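Local coordinates for gala protein type 1, 3 or 4 (Legionella pneumophila subsp. pneumophila, PDB 4XA9), which probably binds a small GTPase and stimulates its GTP hydrolysis, through a curved solenoid of leucine-rich repeats, at residues L120-Y124 against N125-K129. Sequence-based numbering, arbitrary orientation.
Sequences LYALY and NKITK
Asn125 turns its carboxamide back toward the chain before it, and Asn125 ND2 gives a weak hydrogen bond to Ala122 O at 3.3 Å, bent to 149° at the hydrogen. The pair illustrates the asparagine of the leucine-rich-repeat consensus LxxLxLxxNxL, whose side chain supplies hydrogen bonds to the backbone of its own turn and of the turn before it; Ala122 stands at the third leucine position and Ile127 at the last apolar one. With chi1 at -97°, displaced from a staggered position, the amide passes close to the Tyr124 carbonyl, Asn125 CG being 3.5 Å from Tyr124 O, and Asn125 ND2 lies 3.7 Å from Ala122 CB. Both ends of this buried group are gripped by the preceding repeat: ND2 also donates to Val98 O, while OD1 accepts from the backbone N of Asn101 and of Ile103, which should fix the amide's rotation. Ala122 O in turn receives Asn148 ND2 from the next repeat.

Ile127 closes the apolar side of the turn. CG1 lies anti to the carbonyl carbon, and the extended chi2 (169°) carries Ile127 CD1 on to Ala122 CB at 3.9 Å. At the exposed side, Lys126 NZ weakly donates to a water that itself donates to Tyr124 O. The Tyr124 ring heads elsewhere: it meets Phe100, and its OH hydrogen-bonds to the backbone of another protein's chain.

The turn thus links strand 119-121, one parallel strand of the sheet, to helix 129-135, at whose N-cap Thr128 OG1 accepts from Val130 N; Ile127 packs on Val108 of the neighbouring helix 104-113.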
loop_
_atom_site.group_PDB
_atom_site.type_symbol
_atom_site.label_atom_id
_atom_site.label_comp_id
_atom_site.label_asym_id
_atom_site.label_seq_id
_atom_site.Cartn_x
_atom_site.Cartn_y
_atom_site.Cartn_z
ATOM N N LEU A 120 6.423 10.323 11.857
ATOM C CA LEU A 120 5.023 9.914 11.822
ATOM C C LEU A 120 4.637 9.271 10.493
ATOM O O LEU A 120 4.756 9.884 9.425
ATOM C CB LEU A 120 4.105 11.111 12.097
ATOM C CG LEU A 120 2.597 10.834 12.021
ATOM C CD1 LEU A 120 2.176 9.836 13.092
ATOM C CD2 LEU A 120 1.782 12.111 12.129
ATOM N N TYR A 121 4.177 8.029 10.570
ATOM C CA TYR A 121 3.567 7.360 9.426
ATOM C C TYR A 121 2.068 7.407 9.631
ATOM O O TYR A 121 1.567 6.944 10.661
ATOM C CB TYR A 121 4.042 5.910 9.291
ATOM C CG TYR A 121 5.543 5.750 9.212
ATOM C CD1 TYR A 121 6.198 5.781 7.994
ATOM C CD2 TYR A 121 6.304 5.569 10.363
ATOM C CE1 TYR A 121 7.567 5.637 7.915
ATOM C CE2 TYR A 121 7.679 5.421 10.298
ATOM C CZ TYR A 121 8.304 5.457 9.069
ATOM O OH TYR A 121 9.669 5.313 8.989
ATOM N N ALA A 122 1.346 7.976 8.673
ATOM C CA ALA A 122 -0.092 8.131 8.833
ATOM C C ALA A 122 -0.795 7.960 7.502
ATOM O O ALA A 122 -1.699 8.725 7.167
ATOM C CB ALA A 122 -0.425 9.502 9.445
ATOM N N LEU A 123 -0.365 6.958 6.745
ATOM C CA LEU A 123 -0.948 6.667 5.441
ATOM C C LEU A 123 -2.431 6.370 5.588
ATOM O O LEU A 123 -2.850 5.772 6.583
ATOM C CB LEU A 123 -0.252 5.471 4.782
ATOM C CG LEU A 123 1.194 5.578 4.295
ATOM C CD1 LEU A 123 2.171 5.642 5.465
ATOM C CD2 LEU A 123 1.526 4.386 3.407
ATOM N N TYR A 124 -3.206 6.773 4.582
ATOM C CA TYR A 124 -4.646 6.490 4.502
ATOM C C TYR A 124 -5.396 6.707 5.819
ATOM O O TYR A 124 -5.750 5.756 6.504
ATOM C CB TYR A 124 -4.884 5.055 4.011
ATOM C CG TYR A 124 -6.301 4.833 3.531
ATOM C CD1 TYR A 124 -6.725 5.357 2.315
ATOM C CD2 TYR A 124 -7.219 4.119 4.296
ATOM C CE1 TYR A 124 -8.023 5.175 1.869
ATOM C CE2 TYR A 124 -8.524 3.929 3.858
ATOM C CZ TYR A 124 -8.917 4.462 2.643
ATOM O OH TYR A 124 -10.209 4.283 2.194
ATOM N N ASN A 125 -5.645 7.963 6.165
ATOM C CA ASN A 125 -6.303 8.269 7.424
ATOM C C ASN A 125 -7.380 9.334 7.277
ATOM O O ASN A 125 -7.783 9.947 8.266
ATOM C CB ASN A 125 -5.271 8.709 8.472
ATOM C CG ASN A 125 -4.846 7.572 9.389
ATOM O OD1 ASN A 125 -5.685 6.827 9.909
ATOM N ND2 ASN A 125 -3.538 7.432 9.591
ATOM N N LYS A 126 -7.843 9.537 6.045
ATOM C CA LYS A 126 -8.786 10.612 5.723
ATOM C C LYS A 126 -8.250 11.977 6.149
ATOM O O LYS A 126 -9.015 12.867 6.530
ATOM C CB LYS A 126 -10.151 10.356 6.373
ATOM C CG LYS A 126 -10.775 9.027 5.980
ATOM C CD LYS A 126 -12.125 8.807 6.657
ATOM C CE LYS A 126 -12.230 7.394 7.235
ATOM N NZ LYS A 126 -11.164 6.472 6.717
ATOM N N ILE A 127 -6.934 12.145 6.083
ATOM C CA ILE A 127 -6.334 13.439 6.378
ATOM C C ILE A 127 -6.508 14.353 5.167
ATOM O O ILE A 127 -6.254 13.953 4.039
ATOM C CB ILE A 127 -4.846 13.297 6.748
ATOM C CG1 ILE A 127 -4.706 12.336 7.939
ATOM C CG2 ILE A 127 -4.225 14.665 7.048
ATOM C CD1 ILE A 127 -3.281 11.908 8.233
ATOM N N THR A 128 -6.975 15.570 5.405
ATOM C CA THR A 128 -7.211 16.515 4.321
ATOM C C THR A 128 -6.223 17.665 4.396
ATOM O O THR A 128 -5.287 17.628 5.195
ATOM C CB THR A 128 -8.641 17.080 4.363
ATOM O OG1 THR A 128 -8.766 17.998 5.462
ATOM C CG2 THR A 128 -9.653 15.943 4.520
ATOM N N LYS A 129 -6.439 18.690 3.572
ATOM C CA LYS A 129 -5.625 19.903 3.626
ATOM C C LYS A 129 -5.677 20.557 5.011
ATOM O O LYS A 129 -4.753 21.271 5.405
ATOM C CB LYS A 129 -6.082 20.907 2.559
ATOM C CG LYS A 129 -7.548 21.328 2.674
ATOM C CD LYS A 129 -7.955 22.223 1.506
ATOM C CE LYS A 129 -9.385 22.720 1.652
ATOM N NZ LYS A 129 -10.371 21.609 1.691
HETATM O O HOH W 1 -8.258 5.192 7.552
#